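Local coordinates for protein sulfide-quinone reductase (PDB 3HYW) that oxidises hydrogen sulfide with a quinone as electron acceptor, using FAD and building polysulfur chains as product, at residues Tyr140-Val154 with Arg174-Ser187. Sequence-based numbering, arbitrary orientation.
Sequences YANPGPVVIGAIPGV and RGIRYKVPMTFITS
Tyr140, in the last turn of helix 126-141, carries the guanidinium of Arg174 flat on one face of its ring, the planes 9° apart. Arg174 NE lies over the ring centre, CZ comes to 3.4 Å from Tyr140 CD1, and CD adds a CH-pi contact over the same face. The arginine chain, extended from CG to NE, crosses the tyrosine side chain at about a right angle, and its NE also forms a salt bridge with Glu170. With an alanine in place of Tyr140, the Arg174 guanidinium would probably lose its stacking surface and be freer to turn, held mainly by Glu170. Deeper in, strands 146-150 and 182-185 run parallel as neighbours, joined by helix 158-173 in a beta-alpha-beta crossover. Val146 N donates to Pro181 O at 2.7 Å, almost straight at 173°, while Ile148 N donates to Thr183 O and Ile148 O accepts from Ile185 N. With CG1 anti to the backbone N (chi1 167°), Val146 turns CG2 beside that N, where it meets Val180 CG1 at 3.6 Å; Ile148 CD1 lies alongside Met182 CE at 4.1 Å. Past the strands, Ser187 OG donates to Ile151 O at 2.8 Å, from above the carbonyl plane. Backbone bonding and apolar packing thus hold the buried sheet together, while a cation-pi stack, its guanidinium probably steadied by Glu170, ties the ends of helices 126-141 and 158-173 together nearer the surface.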
loop_
_atom_site.group_PDB
_atom_site.type_symbol
_atom_site.label_atom_id
_atom_site.label_comp_id
_atom_site.label_asym_id
_atom_site.label_seq_id
_atom_site.Cartn_x
_atom_site.Cartn_y
_atom_site.Cartn_z
ATOM N N TYR A 140 -28.127 -15.037 11.016
ATOM C CA TYR A 140 -28.096 -14.358 12.314
ATOM C C TYR A 140 -28.458 -15.321 13.448
ATOM O O TYR A 140 -27.884 -15.251 14.538
ATOM C CB TYR A 140 -29.045 -13.151 12.340
ATOM C CG TYR A 140 -28.925 -12.179 11.180
ATOM C CD1 TYR A 140 -30.068 -11.680 10.552
ATOM C CD2 TYR A 140 -27.677 -11.747 10.717
ATOM C CE1 TYR A 140 -29.978 -10.775 9.491
ATOM C CE2 TYR A 140 -27.574 -10.846 9.648
ATOM C CZ TYR A 140 -28.728 -10.368 9.044
ATOM O OH TYR A 140 -28.643 -9.478 7.997
ATOM N N ALA A 141 -29.415 -16.209 13.173
ATOM C CA ALA A 141 -29.856 -17.231 14.117
ATOM C C ALA A 141 -28.758 -18.268 14.365
ATOM O O ALA A 141 -28.499 -18.648 15.507
ATOM C CB ALA A 141 -31.123 -17.905 13.604
ATOM N N ASN A 142 -28.119 -18.713 13.284
ATOM C CA ASN A 142 -27.048 -19.699 13.361
ATOM C C ASN A 142 -25.800 -19.220 12.626
ATOM O O ASN A 142 -25.589 -19.570 11.460
ATOM C CB ASN A 142 -27.530 -21.050 12.828
ATOM C CG ASN A 142 -28.602 -21.669 13.706
ATOM O OD1 ASN A 142 -28.335 -22.079 14.839
ATOM N ND2 ASN A 142 -29.826 -21.732 13.191
ATOM N N PRO A 143 -24.971 -18.402 13.304
ATOM C CA PRO A 143 -23.812 -17.764 12.668
ATOM C C PRO A 143 -22.759 -18.764 12.180
ATOM O O PRO A 143 -22.501 -19.773 12.837
ATOM C CB PRO A 143 -23.244 -16.875 13.781
ATOM C CG PRO A 143 -23.725 -17.498 15.048
ATOM C CD PRO A 143 -25.085 -18.031 14.727
ATOM N N GLY A 144 -22.181 -18.475 11.019
ATOM C CA GLY A 144 -21.150 -19.306 10.419
ATOM C C GLY A 144 -20.456 -18.518 9.323
ATOM O O GLY A 144 -20.740 -17.330 9.153
ATOM N N PRO A 145 -19.545 -19.174 8.576
ATOM C CA PRO A 145 -18.737 -18.513 7.557
ATOM C C PRO A 145 -19.566 -17.913 6.432
ATOM O O PRO A 145 -20.463 -18.565 5.890
ATOM C CB PRO A 145 -17.850 -19.643 7.009
ATOM C CG PRO A 145 -17.889 -20.702 8.025
ATOM C CD PRO A 145 -19.228 -20.609 8.676
ATOM N N VAL A 146 -19.256 -16.666 6.102
ATOM C CA VAL A 146 -19.856 -15.988 4.959
ATOM C C VAL A 146 -18.813 -15.811 3.866
ATOM O O VAL A 146 -17.654 -15.476 4.138
ATOM C CB VAL A 146 -20.458 -14.627 5.370
ATOM C CG1 VAL A 146 -20.805 -13.773 4.149
ATOM C CG2 VAL A 146 -21.692 -14.849 6.208
ATOM N N VAL A 147 -19.222 -16.081 2.632
ATOM C CA VAL A 147 -18.426 -15.702 1.472
ATOM C C VAL A 147 -19.283 -15.010 0.423
ATOM O O VAL A 147 -20.388 -15.445 0.095
ATOM C CB VAL A 147 -17.546 -16.876 0.912
ATOM C CG1 VAL A 147 -18.290 -18.171 0.930
ATOM C CG2 VAL A 147 -17.009 -16.571 -0.478
ATOM N N ILE A 148 -18.761 -13.895 -0.063
ATOM C CA ILE A 148 -19.472 -13.029 -0.984
ATOM C C ILE A 148 -18.508 -12.749 -2.127
ATOM O O ILE A 148 -17.304 -12.760 -1.929
ATOM C CB ILE A 148 -19.915 -11.714 -0.264
ATOM C CG1 ILE A 148 -20.966 -12.030 0.811
ATOM C CG2 ILE A 148 -20.476 -10.683 -1.256
ATOM C CD1 ILE A 148 -21.048 -11.013 1.939
ATOM N N GLY A 149 -19.024 -12.523 -3.328
ATOM C CA GLY A 149 -18.151 -12.085 -4.398
ATOM C C GLY A 149 -18.719 -12.158 -5.791
ATOM O O GLY A 149 -19.923 -12.003 -6.005
ATOM N N ALA A 150 -17.817 -12.390 -6.736
ATOM C CA ALA A 150 -18.141 -12.376 -8.151
ATOM C C ALA A 150 -17.515 -13.574 -8.856
ATOM O O ALA A 150 -16.354 -13.917 -8.623
ATOM C CB ALA A 150 -17.662 -11.083 -8.774
ATOM N N ILE A 151 -18.314 -14.217 -9.700
ATOM C CA ILE A 151 -17.860 -15.328 -10.525
ATOM C C ILE A 151 -17.109 -14.749 -11.739
ATOM O O ILE A 151 -17.084 -13.526 -11.920
ATOM C CB ILE A 151 -19.056 -16.254 -10.948
ATOM C CG1 ILE A 151 -20.028 -15.524 -11.890
ATOM C CG2 ILE A 151 -19.786 -16.781 -9.711
ATOM C CD1 ILE A 151 -21.065 -16.427 -12.551
ATOM N N PRO A 152 -16.468 -15.607 -12.558
ATOM C CA PRO A 152 -15.854 -15.091 -13.782
ATOM C C PRO A 152 -16.878 -14.467 -14.732
ATOM O O PRO A 152 -18.039 -14.888 -14.748
ATOM C CB PRO A 152 -15.241 -16.342 -14.420
ATOM C CG PRO A 152 -15.049 -17.286 -13.279
ATOM C CD PRO A 152 -16.230 -17.055 -12.396
ATOM N N GLY A 153 -16.442 -13.467 -15.501
ATOM C CA GLY A 153 -17.308 -12.778 -16.466
ATOM C C GLY A 153 -18.223 -11.724 -15.867
ATOM O O GLY A 153 -19.011 -11.099 -16.582
ATOM N N VAL A 154 -18.125 -11.513 -14.557
ATOM C CA VAL A 154 -18.932 -10.495 -13.900
ATOM C C VAL A 154 -18.525 -9.113 -14.411
ATOM O O VAL A 154 -17.372 -8.892 -14.781
ATOM C CB VAL A 154 -18.883 -10.609 -12.352
ATOM C CG1 VAL A 154 -19.319 -9.302 -11.658
ATOM C CG2 VAL A 154 -19.784 -11.757 -11.884
ATOM N N ARG A 174 -25.824 -6.300 15.491
ATOM C CA ARG A 174 -26.396 -7.420 16.231
ATOM C C ARG A 174 -25.410 -8.003 17.256
ATOM O O ARG A 174 -25.766 -8.888 18.040
ATOM C CB ARG A 174 -26.870 -8.508 15.258
ATOM C CG ARG A 174 -28.090 -8.112 14.428
ATOM C CD ARG A 174 -28.365 -9.117 13.318
ATOM N NE ARG A 174 -29.593 -8.807 12.585
ATOM C CZ ARG A 174 -30.794 -9.320 12.857
ATOM N NH1 ARG A 174 -30.951 -10.187 13.848
ATOM N NH2 ARG A 174 -31.844 -8.966 12.125
ATOM N N GLY A 175 -24.175 -7.496 17.241
ATOM C CA GLY A 175 -23.124 -7.933 18.161
ATOM C C GLY A 175 -22.662 -9.363 17.944
ATOM O O GLY A 175 -22.209 -10.019 18.878
ATOM N N ILE A 176 -22.767 -9.844 16.707
ATOM C CA ILE A 176 -22.399 -11.223 16.374
ATOM C C ILE A 176 -21.332 -11.330 15.275
ATOM O O ILE A 176 -21.116 -12.409 14.713
ATOM C CB ILE A 176 -23.644 -12.087 16.003
ATOM C CG1 ILE A 176 -24.401 -11.481 14.813
ATOM C CG2 ILE A 176 -24.554 -12.272 17.226
ATOM C CD1 ILE A 176 -25.332 -12.455 14.103
ATOM N N ARG A 177 -20.664 -10.216 14.976
ATOM C CA ARG A 177 -19.611 -10.199 13.953
ATOM C C ARG A 177 -18.414 -11.088 14.339
ATOM O O ARG A 177 -17.764 -11.678 13.471
ATOM C CB ARG A 177 -19.170 -8.758 13.629
ATOM C CG ARG A 177 -18.044 -8.638 12.588
ATOM C CD ARG A 177 -18.455 -9.144 11.205
ATOM N NE ARG A 177 -17.568 -10.211 10.735
ATOM C CZ ARG A 177 -16.447 -10.037 10.036
ATOM N NH1 ARG A 177 -16.036 -8.825 9.687
ATOM N NH2 ARG A 177 -15.736 -11.095 9.679
ATOM N N TYR A 178 -18.147 -11.206 15.638
ATOM C CA TYR A 178 -17.064 -12.068 16.123
ATOM C C TYR A 178 -17.360 -13.566 15.941
ATOM O O TYR A 178 -16.478 -14.406 16.139
ATOM C CB TYR A 178 -16.698 -11.737 17.581
ATOM C CG TYR A 178 -17.604 -12.347 18.633
ATOM C CD1 TYR A 178 -17.144 -13.377 19.458
ATOM C CD2 TYR A 178 -18.917 -11.892 18.808
ATOM C CE1 TYR A 178 -17.964 -13.941 20.431
ATOM C CE2 TYR A 178 -19.744 -12.450 19.775
ATOM C CZ TYR A 178 -19.259 -13.476 20.584
ATOM O OH TYR A 178 -20.069 -14.036 21.542
ATOM N N LYS A 179 -18.596 -13.885 15.559
ATOM C CA LYS A 179 -18.999 -15.264 15.281
ATOM C C LYS A 179 -19.058 -15.559 13.783
ATOM O O LYS A 179 -19.260 -16.708 13.388
ATOM C CB LYS A 179 -20.365 -15.567 15.907
ATOM C CG LYS A 179 -20.432 -15.405 17.417
ATOM C CD LYS A 179 -21.526 -16.290 18.013
ATOM C CE LYS A 179 -21.713 -16.036 19.508
ATOM N NZ LYS A 179 -22.283 -14.673 19.787
ATOM N N VAL A 180 -18.889 -14.526 12.954
ATOM C CA VAL A 180 -19.072 -14.665 11.503
ATOM C C VAL A 180 -17.804 -14.333 10.699
ATOM O O VAL A 180 -17.509 -13.153 10.446
ATOM C CB VAL A 180 -20.271 -13.818 10.982
ATOM C CG1 VAL A 180 -20.482 -14.046 9.492
ATOM C CG2 VAL A 180 -21.549 -14.155 11.744
ATOM N N PRO A 181 -17.036 -15.373 10.310
ATOM C CA PRO A 181 -15.942 -15.162 9.372
ATOM C C PRO A 181 -16.479 -14.650 8.042
ATOM O O PRO A 181 -17.514 -15.126 7.564
ATOM C CB PRO A 181 -15.340 -16.569 9.213
ATOM C CG PRO A 181 -15.734 -17.291 10.457
ATOM C CD PRO A 181 -17.112 -16.780 10.746
ATOM N N MET A 182 -15.800 -13.661 7.470
ATOM C CA MET A 182 -16.205 -13.107 6.191
ATOM C C MET A 182 -15.060 -13.139 5.200
ATOM O O MET A 182 -13.939 -12.714 5.509
ATOM C CB MET A 182 -16.733 -11.680 6.351
ATOM C CG MET A 182 -18.063 -11.602 7.071
ATOM S SD MET A 182 -18.785 -9.950 7.109
ATOM C CE MET A 182 -19.174 -9.745 5.370
ATOM N N THR A 183 -15.360 -13.646 4.008
ATOM C CA THR A 183 -14.388 -13.749 2.934
ATOM C C THR A 183 -14.997 -13.246 1.634
ATOM O O THR A 183 -16.120 -13.606 1.273
ATOM C CB THR A 183 -13.864 -15.204 2.769
ATOM O OG1 THR A 183 -13.243 -15.621 3.989
ATOM C CG2 THR A 183 -12.844 -15.301 1.628
ATOM N N PHE A 184 -14.242 -12.403 0.943
ATOM C CA PHE A 184 -14.654 -11.852 -0.334
ATOM C C PHE A 184 -13.840 -12.530 -1.426
ATOM O O PHE A 184 -12.614 -12.545 -1.359
ATOM C CB PHE A 184 -14.418 -10.339 -0.332
ATOM C CG PHE A 184 -15.082 -9.617 -1.465
ATOM C CD1 PHE A 184 -16.391 -9.163 -1.342
ATOM C CD2 PHE A 184 -14.391 -9.362 -2.645
ATOM C CE1 PHE A 184 -17.018 -8.491 -2.396
ATOM C CE2 PHE A 184 -15.008 -8.686 -3.696
ATOM C CZ PHE A 184 -16.324 -8.248 -3.567
ATOM N N ILE A 185 -14.518 -13.117 -2.412
ATOM C CA ILE A 185 -13.830 -13.826 -3.506
ATOM C C ILE A 185 -14.252 -13.245 -4.853
ATOM O O ILE A 185 -15.433 -13.229 -5.192
ATOM C CB ILE A 185 -14.096 -15.356 -3.491
ATOM C CG1 ILE A 185 -13.754 -15.959 -2.126
ATOM C CG2 ILE A 185 -13.294 -16.049 -4.607
ATOM C CD1 ILE A 185 -13.885 -17.475 -2.062
ATOM N N THR A 186 -13.281 -12.763 -5.617
ATOM C CA THR A 186 -13.598 -12.067 -6.862
ATOM C C THR A 186 -12.758 -12.492 -8.073
ATOM O O THR A 186 -11.599 -12.913 -7.941
ATOM C CB THR A 186 -13.543 -10.525 -6.663
ATOM O OG1 THR A 186 -13.890 -9.871 -7.889
ATOM C CG2 THR A 186 -12.148 -10.077 -6.199
ATOM N N SER A 187 -13.380 -12.390 -9.247
ATOM C CA SER A 187 -12.715 -12.554 -10.533
ATOM C C SER A 187 -11.800 -11.367 -10.871
ATOM O O SER A 187 -10.895 -11.494 -11.700
ATOM C CB SER A 187 -13.760 -12.747 -11.632
ATOM O OG SER A 187 -14.874 -11.875 -11.447
HETATM O O HOH W 1 -15.596 -16.689 5.440
#